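Local coordinates for protein glycosyl hydrolase BlGH5_18 (Bifidobacterium longum subsp. infantis, PDB 7LQX) that probably hydrolyses glycosidic bonds during N-glycan breakdown, as a family 5 (subfamily 18) glycoside hydrolase built on a (beta/alpha)8 barrel, at residues H34-F39 with S319-F324; V200-E205 with M228-S233; W234-T239 with G278-V283. One frame throughout, in Å; residues are numbered along the deposited sequence.

Interaction 1 (H34-F39 with S319-F324). With SO4 (sulfate ion), chain G; EDO (1,2-ethanediol), chain B.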
# COMPACT_ATOMS: atom_id res chain seq x y z
N HIS A 34 -17.12 -6.26 11.07
CA HIS A 34 -16.71 -4.94 11.55
C HIS A 34 -15.41 -4.54 10.85
O HIS A 34 -14.32 -4.75 11.37
CB HIS A 34 -16.60 -4.95 13.07
CG HIS A 34 -17.92 -4.99 13.77
ND1 HIS A 34 -18.86 -5.97 13.52
CD2 HIS A 34 -18.46 -4.18 14.71
CE1 HIS A 34 -19.93 -5.75 14.27
NE2 HIS A 34 -19.71 -4.67 15.00
N GLY A 35 -15.55 -3.96 9.66
CA GLY A 35 -14.44 -3.41 8.94
C GLY A 35 -13.91 -4.22 7.77
O GLY A 35 -12.92 -3.81 7.16
N TRP A 36 -14.53 -5.35 7.43
CA TRP A 36 -14.00 -6.16 6.33
C TRP A 36 -12.53 -6.47 6.65
O TRP A 36 -12.17 -6.64 7.81
CB TRP A 36 -14.26 -5.45 5.02
CG TRP A 36 -14.00 -6.25 3.76
CD1 TRP A 36 -14.71 -7.33 3.31
CD2 TRP A 36 -12.98 -6.00 2.78
NE1 TRP A 36 -14.20 -7.77 2.11
CE2 TRP A 36 -13.13 -6.98 1.77
CE3 TRP A 36 -11.95 -5.07 2.67
CZ2 TRP A 36 -12.29 -7.03 0.65
CZ3 TRP A 36 -11.11 -5.13 1.55
CH2 TRP A 36 -11.29 -6.10 0.56
N PHE A 37 -11.67 -6.55 5.65
CA PHE A 37 -10.24 -6.78 5.93
C PHE A 37 -9.52 -5.53 6.39
O PHE A 37 -8.31 -5.60 6.65
CB PHE A 37 -9.58 -7.46 4.74
CG PHE A 37 -10.22 -8.76 4.39
CD1 PHE A 37 -10.23 -9.80 5.31
CD2 PHE A 37 -10.88 -8.93 3.20
CE1 PHE A 37 -10.86 -10.99 5.02
CE2 PHE A 37 -11.52 -10.12 2.90
CZ PHE A 37 -11.50 -11.15 3.81
N HIS A 38 -10.22 -4.42 6.55
CA HIS A 38 -9.70 -3.29 7.31
C HIS A 38 -9.84 -3.51 8.82
O HIS A 38 -9.32 -2.71 9.59
CB HIS A 38 -10.38 -2.01 6.83
CG HIS A 38 -10.46 -1.91 5.34
ND1 HIS A 38 -9.36 -2.08 4.53
CD2 HIS A 38 -11.51 -1.70 4.51
CE1 HIS A 38 -9.73 -1.96 3.26
NE2 HIS A 38 -11.03 -1.73 3.22
N PHE A 39 -10.52 -4.59 9.22
CA PHE A 39 -10.60 -5.00 10.62
C PHE A 39 -9.24 -4.94 11.30
O PHE A 39 -9.13 -4.54 12.46
CB PHE A 39 -11.14 -6.44 10.66
CG PHE A 39 -11.05 -7.10 12.01
CD1 PHE A 39 -9.89 -7.73 12.42
CD2 PHE A 39 -12.13 -7.06 12.88
CE1 PHE A 39 -9.80 -8.32 13.67
CE2 PHE A 39 -12.05 -7.65 14.14
CZ PHE A 39 -10.87 -8.29 14.53
N SER A 319 -21.91 -1.52 3.20
CA SER A 319 -22.32 -0.64 2.11
C SER A 319 -21.64 0.73 2.17
O SER A 319 -21.67 1.47 1.19
CB SER A 319 -23.84 -0.43 2.12
OG SER A 319 -24.28 0.19 3.32
N ARG A 320 -21.04 1.07 3.30
CA ARG A 320 -20.31 2.33 3.40
C ARG A 320 -18.99 2.32 2.65
O ARG A 320 -18.42 3.39 2.42
CB ARG A 320 -20.06 2.66 4.86
CG ARG A 320 -21.33 3.07 5.57
CD ARG A 320 -21.11 3.22 7.05
NE ARG A 320 -20.97 1.93 7.72
CZ ARG A 320 -20.80 1.78 9.03
NH1 ARG A 320 -20.76 2.85 9.82
NH2 ARG A 320 -20.68 0.57 9.55
N MSE A 321 -18.49 1.15 2.30
CA MSE A 321 -17.23 1.06 1.57
C MSE A 321 -17.46 1.20 0.08
O MSE A 321 -18.43 0.67 -0.45
CB MSE A 321 -16.54 -0.26 1.89
CG MSE A 321 -16.15 -0.36 3.36
SE MSE A 321 -15.35 -2.01 3.75
CE MSE A 321 -15.15 -1.72 5.66
N SER A 322 -16.55 1.92 -0.58
CA SER A 322 -16.69 2.25 -1.99
C SER A 322 -15.63 1.56 -2.84
O SER A 322 -14.68 0.94 -2.36
CB SER A 322 -16.59 3.77 -2.19
OG SER A 322 -17.59 4.46 -1.45
N ASP A 323 -15.83 1.69 -4.16
CA ASP A 323 -14.93 1.22 -5.20
C ASP A 323 -14.94 -0.29 -5.37
O ASP A 323 -14.24 -0.78 -6.26
CB ASP A 323 -13.50 1.77 -5.07
CG ASP A 323 -13.47 3.29 -5.14
OD1 ASP A 323 -14.19 3.87 -5.98
OD2 ASP A 323 -12.74 3.90 -4.34
N PHE A 324 -15.71 -1.03 -4.59
CA PHE A 324 -15.88 -2.43 -4.89
C PHE A 324 -16.80 -2.56 -6.10
O PHE A 324 -17.80 -1.84 -6.20
CB PHE A 324 -16.59 -3.16 -3.76
CG PHE A 324 -15.74 -3.45 -2.58
CD1 PHE A 324 -15.56 -2.50 -1.60
CD2 PHE A 324 -15.14 -4.69 -2.42
CE1 PHE A 324 -14.79 -2.78 -0.49
CE2 PHE A 324 -14.38 -4.96 -1.32
CZ PHE A 324 -14.20 -4.02 -0.35
S SO4 G . -19.31 2.83 -5.18
O1 SO4 G . -19.94 4.14 -5.05
O2 SO4 G . -17.90 3.03 -5.49
O3 SO4 G . -19.48 2.08 -3.94
O4 SO4 G . -19.91 2.08 -6.28
C1 EDO B . -11.77 -0.81 11.40
O1 EDO B . -12.94 -0.87 10.59
C2 EDO B . -10.82 0.27 10.88
O2 EDO B . -10.53 0.03 9.49
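Gly35 and Met321 mark the closest approach of a loop that enters a 3-10 turn (37-39) and an irregular loop, yet their CA atoms are still 9.1 Å apart, and side chains make up the difference. Met321, a selenomethionine, makes the first bridge. With chi2 at 178° and chi3 close to it, its chain runs out straight, bringing CE to within 3.4 Å of the carbonyl O of Gly35. On the way SE passes Trp36 CB at 3.8 Å, lying oblique to the indole in a Met-aromatic contact. CE also meets the edge of the His38 imidazole, 3.8 Å from CD2, as the two side chains slide past one another.

The second bridge is aromatic. Phe324 points its CE2-CZ edge at the six-membered ring of Trp36, with the planes at 87° and the centroids 4.8 Å apart, a T-shaped stack whose closest atoms are Phe324 CE2 and Trp36 CZ2 at 3.5 Å. The opposite indole face carries CD2 of Phe37, so the tryptophan is sandwiched between two phenylalanines. Its CG lies anti to the backbone N (chi1 -169°), which swings the indole across toward Phe324. The backbone N of Asp323 donates a hydrogen bond to O2 of a sulfate ion, 2.8 Å away, while an ethanediol donates to the carbonyl O of His38.

The example illustrates how loops at one end of a barrel can be joined through buried side chains. Trp78 of the second subunit packs on Met321, and Arg76 of that subunit forms a salt bridge with Asp323. Within the chain, the contact joins the loop between strand 25-29 and helix 45-57 to that between strand 306-312 and helix 342-354, strands that are neighbours in the barrel sheet, and Trp36 also touches Leu110 of strand 109-110.

Interaction 2 (V200-E205 with M228-S233)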
# COMPACT_ATOMS: atom_id res chain seq x y z
N VAL A 200 -1.45 -28.65 6.80
CA VAL A 200 -1.43 -28.58 5.35
C VAL A 200 -0.68 -27.33 4.89
O VAL A 200 -0.66 -26.29 5.56
CB VAL A 200 -2.84 -28.64 4.71
CG1 VAL A 200 -3.51 -29.98 5.04
CG2 VAL A 200 -3.70 -27.47 5.13
N ALA A 201 -0.06 -27.47 3.72
CA ALA A 201 0.58 -26.38 3.00
C ALA A 201 -0.01 -26.38 1.60
O ALA A 201 0.06 -27.39 0.89
CB ALA A 201 2.09 -26.58 2.94
N LEU A 202 -0.59 -25.25 1.20
CA LEU A 202 -1.35 -25.14 -0.03
C LEU A 202 -0.94 -23.88 -0.78
O LEU A 202 -0.38 -22.94 -0.21
CB LEU A 202 -2.86 -24.99 0.26
CG LEU A 202 -3.43 -26.00 1.25
CD1 LEU A 202 -4.83 -25.63 1.70
CD2 LEU A 202 -3.45 -27.38 0.64
N HIS A 203 -1.26 -23.85 -2.07
CA HIS A 203 -1.18 -22.62 -2.84
C HIS A 203 -2.48 -22.44 -3.62
O HIS A 203 -3.23 -23.40 -3.84
CB HIS A 203 0.06 -22.56 -3.75
CG HIS A 203 0.08 -23.60 -4.82
ND1 HIS A 203 -0.27 -23.32 -6.13
CD2 HIS A 203 0.39 -24.91 -4.78
CE1 HIS A 203 -0.17 -24.42 -6.85
NE2 HIS A 203 0.21 -25.41 -6.05
N SER A 204 -2.77 -21.20 -3.99
CA SER A 204 -4.04 -20.82 -4.59
C SER A 204 -3.84 -19.92 -5.80
O SER A 204 -3.19 -18.87 -5.70
CB SER A 204 -4.91 -20.08 -3.57
OG SER A 204 -5.90 -19.26 -4.19
N GLU A 205 -4.45 -20.30 -6.90
CA GLU A 205 -4.55 -19.47 -8.08
C GLU A 205 -6.01 -19.22 -8.43
O GLU A 205 -6.89 -20.02 -8.09
CB GLU A 205 -3.87 -20.14 -9.27
CG GLU A 205 -2.37 -20.27 -9.09
CD GLU A 205 -1.93 -21.43 -8.19
OE1 GLU A 205 -2.43 -22.56 -8.36
OE2 GLU A 205 -1.06 -21.19 -7.33
N MSE A 228 -3.33 -30.20 -1.23
CA MSE A 228 -4.63 -30.35 -1.87
C MSE A 228 -4.72 -29.36 -3.01
O MSE A 228 -4.17 -28.27 -2.94
CB MSE A 228 -5.77 -30.02 -0.90
CG MSE A 228 -5.78 -30.84 0.36
SE MSE A 228 -7.40 -30.64 1.39
CE MSE A 228 -7.01 -28.99 2.25
N THR A 229 -5.49 -29.70 -4.04
CA THR A 229 -5.80 -28.73 -5.07
C THR A 229 -6.80 -27.74 -4.52
O THR A 229 -7.83 -28.14 -3.97
CB THR A 229 -6.42 -29.42 -6.27
OG1 THR A 229 -5.52 -30.42 -6.76
CG2 THR A 229 -6.73 -28.41 -7.37
N THR A 230 -6.54 -26.45 -4.67
CA THR A 230 -7.53 -25.44 -4.34
C THR A 230 -8.17 -24.94 -5.63
O THR A 230 -7.48 -24.73 -6.63
CB THR A 230 -6.90 -24.27 -3.58
OG1 THR A 230 -5.95 -23.60 -4.41
CG2 THR A 230 -6.22 -24.74 -2.30
N ILE A 231 -9.48 -24.76 -5.58
CA ILE A 231 -10.26 -24.25 -6.70
C ILE A 231 -11.08 -23.07 -6.21
O ILE A 231 -11.64 -23.11 -5.11
CB ILE A 231 -11.18 -25.34 -7.29
CG1 ILE A 231 -10.30 -26.43 -7.91
CG2 ILE A 231 -12.16 -24.76 -8.29
CD1 ILE A 231 -11.05 -27.62 -8.38
N HIS A 232 -11.15 -22.01 -7.02
CA HIS A 232 -11.99 -20.86 -6.75
C HIS A 232 -12.92 -20.75 -7.94
O HIS A 232 -12.48 -20.37 -9.03
CB HIS A 232 -11.18 -19.57 -6.60
CG HIS A 232 -10.30 -19.54 -5.40
ND1 HIS A 232 -9.54 -18.44 -5.08
CD2 HIS A 232 -10.03 -20.47 -4.45
CE1 HIS A 232 -8.86 -18.67 -3.98
NE2 HIS A 232 -9.12 -19.91 -3.59
N SER A 233 -14.20 -21.08 -7.75
CA SER A 233 -15.15 -21.22 -8.86
C SER A 233 -16.06 -20.00 -8.92
O SER A 233 -16.89 -19.80 -8.03
CB SER A 233 -15.97 -22.50 -8.68
OG SER A 233 -16.87 -22.65 -9.75
O HOH W 1 -3.84 -25.76 -5.81
O HOH W 2 -1.87 -26.66 -3.09
O HOH W 3 -7.27 -21.33 -5.60
O HOH W 4 -4.97 -23.13 -7.34
O HOH W 5 -9.24 -21.44 -9.12
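At the seam of the (beta/alpha)8 barrel, where strand 200-202 and its continuation face strand 229-233, Thr230 OG1 makes a direct hydrogen bond between the segments, donating to His203 O at 2.8 Å. The two runs point the same way, about 30° apart, and four waters stand in for the rungs of a parallel ladder. They link His203 N to Met228 O, His203 O to Thr230 N, Glu205 N to Thr230 O, and Glu205 O to His232 N. A fifth water donates to Thr230 OG1 from 2.9 Å and to Glu205 O, and also bonds Ser204 OG. Thr230 OG1 sits between its own N and carbonyl carbon (chi1 64°), turned to the opposing strand. A valine in place of Thr230 would probably leave His203 O without this donor and the fifth water without one of its acceptors. Beside the water ladder, Leu202 CD2 packs 3.8 Å from Met228 CB and covers the buried Met228 N. His203 points away from strand 229-233, and its ND1 gives a nearly straight bond (167°) to the syn lone pair of Glu205 OE2, in the imidazole plane. His232 ND1 bonds Glu163, just past the end of the fourth strand, where family 5 enzymes usually carry their acid/base. Strands parted by water yet in parallel register thus close the circle of an eight-stranded barrel.

Interaction 3 (W234-T239 with G278-V283)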
# COMPACT_ATOMS: atom_id res chain seq x y z
N TRP A 234 -15.95 -19.24 -10.02
CA TRP A 234 -16.63 -17.96 -10.18
C TRP A 234 -17.27 -17.88 -11.56
O TRP A 234 -16.59 -17.69 -12.57
CB TRP A 234 -15.65 -16.81 -9.96
CG TRP A 234 -15.28 -16.68 -8.53
CD1 TRP A 234 -14.10 -17.03 -7.94
CD2 TRP A 234 -16.14 -16.21 -7.48
NE1 TRP A 234 -14.16 -16.78 -6.59
CE2 TRP A 234 -15.40 -16.28 -6.28
CE3 TRP A 234 -17.45 -15.75 -7.44
CZ2 TRP A 234 -15.93 -15.88 -5.07
CZ3 TRP A 234 -17.97 -15.36 -6.23
CH2 TRP A 234 -17.22 -15.43 -5.06
N VAL A 235 -18.61 -17.98 -11.59
CA VAL A 235 -19.35 -18.07 -12.85
C VAL A 235 -19.48 -16.75 -13.58
O VAL A 235 -20.04 -16.73 -14.68
CB VAL A 235 -20.72 -18.76 -12.66
CG1 VAL A 235 -20.52 -20.22 -12.25
CG2 VAL A 235 -21.58 -18.01 -11.64
N PHE A 236 -18.98 -15.65 -13.01
CA PHE A 236 -18.86 -14.41 -13.78
C PHE A 236 -17.71 -14.45 -14.79
O PHE A 236 -17.48 -13.46 -15.49
CB PHE A 236 -18.71 -13.18 -12.87
CG PHE A 236 -17.54 -13.23 -11.91
CD1 PHE A 236 -16.24 -13.35 -12.37
CD2 PHE A 236 -17.75 -13.10 -10.56
CE1 PHE A 236 -15.18 -13.37 -11.48
CE2 PHE A 236 -16.70 -13.10 -9.67
CZ PHE A 236 -15.41 -13.23 -10.13
N ASN A 237 -17.01 -15.57 -14.90
CA ASN A 237 -15.88 -15.71 -15.81
C ASN A 237 -16.29 -15.99 -17.24
O ASN A 237 -15.44 -16.44 -18.03
CB ASN A 237 -14.97 -16.84 -15.32
CG ASN A 237 -15.62 -18.21 -15.42
OD1 ASN A 237 -16.75 -18.36 -15.87
ND2 ASN A 237 -14.88 -19.23 -15.01
N GLY A 238 -17.54 -15.75 -17.60
CA GLY A 238 -18.05 -16.04 -18.92
C GLY A 238 -19.03 -17.19 -18.95
O GLY A 238 -19.75 -17.35 -19.93
N THR A 239 -19.06 -18.00 -17.89
CA THR A 239 -19.95 -19.16 -17.89
C THR A 239 -21.40 -18.73 -17.82
O THR A 239 -22.23 -19.15 -18.64
CB THR A 239 -19.58 -20.10 -16.74
OG1 THR A 239 -18.22 -20.52 -16.89
CG2 THR A 239 -20.47 -21.31 -16.76
N GLY A 278 -18.92 -18.77 -4.78
CA GLY A 278 -19.90 -17.75 -4.44
C GLY A 278 -20.95 -17.62 -5.52
O GLY A 278 -20.86 -18.26 -6.57
N ALA A 279 -21.95 -16.78 -5.25
CA ALA A 279 -23.11 -16.61 -6.12
C ALA A 279 -23.13 -15.16 -6.60
O ALA A 279 -23.88 -14.33 -6.05
CB ALA A 279 -24.40 -16.96 -5.38
N PRO A 280 -22.34 -14.82 -7.62
CA PRO A 280 -22.10 -13.40 -7.91
C PRO A 280 -23.26 -12.72 -8.64
O PRO A 280 -23.68 -13.15 -9.72
CB PRO A 280 -20.84 -13.43 -8.79
CG PRO A 280 -20.91 -14.77 -9.45
CD PRO A 280 -21.49 -15.71 -8.42
N GLN A 281 -23.72 -11.61 -8.07
CA GLN A 281 -24.90 -10.93 -8.59
C GLN A 281 -24.60 -9.98 -9.73
O GLN A 281 -25.52 -9.29 -10.18
CB GLN A 281 -25.68 -10.25 -7.46
CG GLN A 281 -26.36 -11.30 -6.58
CD GLN A 281 -26.92 -10.77 -5.29
OE1 GLN A 281 -26.83 -11.42 -4.25
NE2 GLN A 281 -27.50 -9.58 -5.34
N ASN A 282 -23.37 -9.92 -10.24
CA ASN A 282 -23.15 -9.28 -11.53
C ASN A 282 -23.67 -10.14 -12.67
O ASN A 282 -23.91 -9.62 -13.77
CB ASN A 282 -21.68 -8.91 -11.74
CG ASN A 282 -20.72 -10.08 -11.57
OD1 ASN A 282 -21.10 -11.17 -11.17
ND2 ASN A 282 -19.45 -9.83 -11.88
N VAL A 283 -23.89 -11.43 -12.42
CA VAL A 283 -24.45 -12.33 -13.43
C VAL A 283 -25.68 -13.09 -12.96
O VAL A 283 -26.49 -13.50 -13.81
CB VAL A 283 -23.38 -13.30 -13.99
CG1 VAL A 283 -22.29 -12.51 -14.73
CG2 VAL A 283 -22.78 -14.15 -12.88
O HOH W 6 -19.48 -19.15 -8.80
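Pro280 is the bump of this contact, and the hollow that receives it is formed by three consecutive side chains, Trp234, Val235 and Phe236. Its CG lies at the edge of the indole, 4.1 Å from Trp234 CE3. Val235 CG2 closes the hollow beside CD of the proline at 4.0 Å, and Phe236 brings CD2 to 3.6 Å from Pro280 CB, which meets the phenyl ring at its edge. Valine and phenylalanine both cross the proline at roughly a right angle.

A second fit involves a missing side chain. The backbone of Gly278 passes over one face of the indole, with its CA 3.6 Å from Trp234 CZ3; a CB would run into CH2, so the glycine allows the backbone to approach the ring this closely. Gly278 N, buried without a partner in the model, is over the rim of that face.

Phe236 is itself the next bump. Its CG sits between backbone N and carbonyl carbon (chi1 58°), which folds the ring back so that Trp234 CB rests on one of its faces. Its CB presses on the Asn282 amide, 3.6 Å from OD1. Both methyls of Val283 meet the backbone of Phe236, CG2 coming within 4.0 Å of CA. One water joins Val235 N to Gly278 O across the largely apolar contact.

Shape complementarity here joins the loops after two neighbouring barrel strands, 229-233 and 272-277. Trp234 NE1 bonds Glu276 at the end of the latter, where family 5 enzymes usually carry the nucleophile, so the contact probably borders the active site. Asn237 makes an Asx turn into helix 239-243, which Val283 touches, while Val235 packs between helices 248-264 and 289-300.

How the interactions relate
Following the chain from the N terminus, segment 34-39, in the loop after the first barrel strand, meets its partner 319-324 only some 280 residues later, so interaction 1 closes a loop spanning nearly the whole barrel. Interactions 2 and 3 are both nested inside it and follow one another in series: 200-205 opens the first of them and 228-233 completes it, and 234-239, directly next in sequence, opens the second, which 278-283 closes. Interaction 2 joins the fifth and sixth strands, interaction 3 the loops after the sixth and seventh, and interaction 1 those after the first and eighth. Interaction 1 stands apart, its centre about 25 Å from that of interaction 2 and about 21 Å from that of interaction 3.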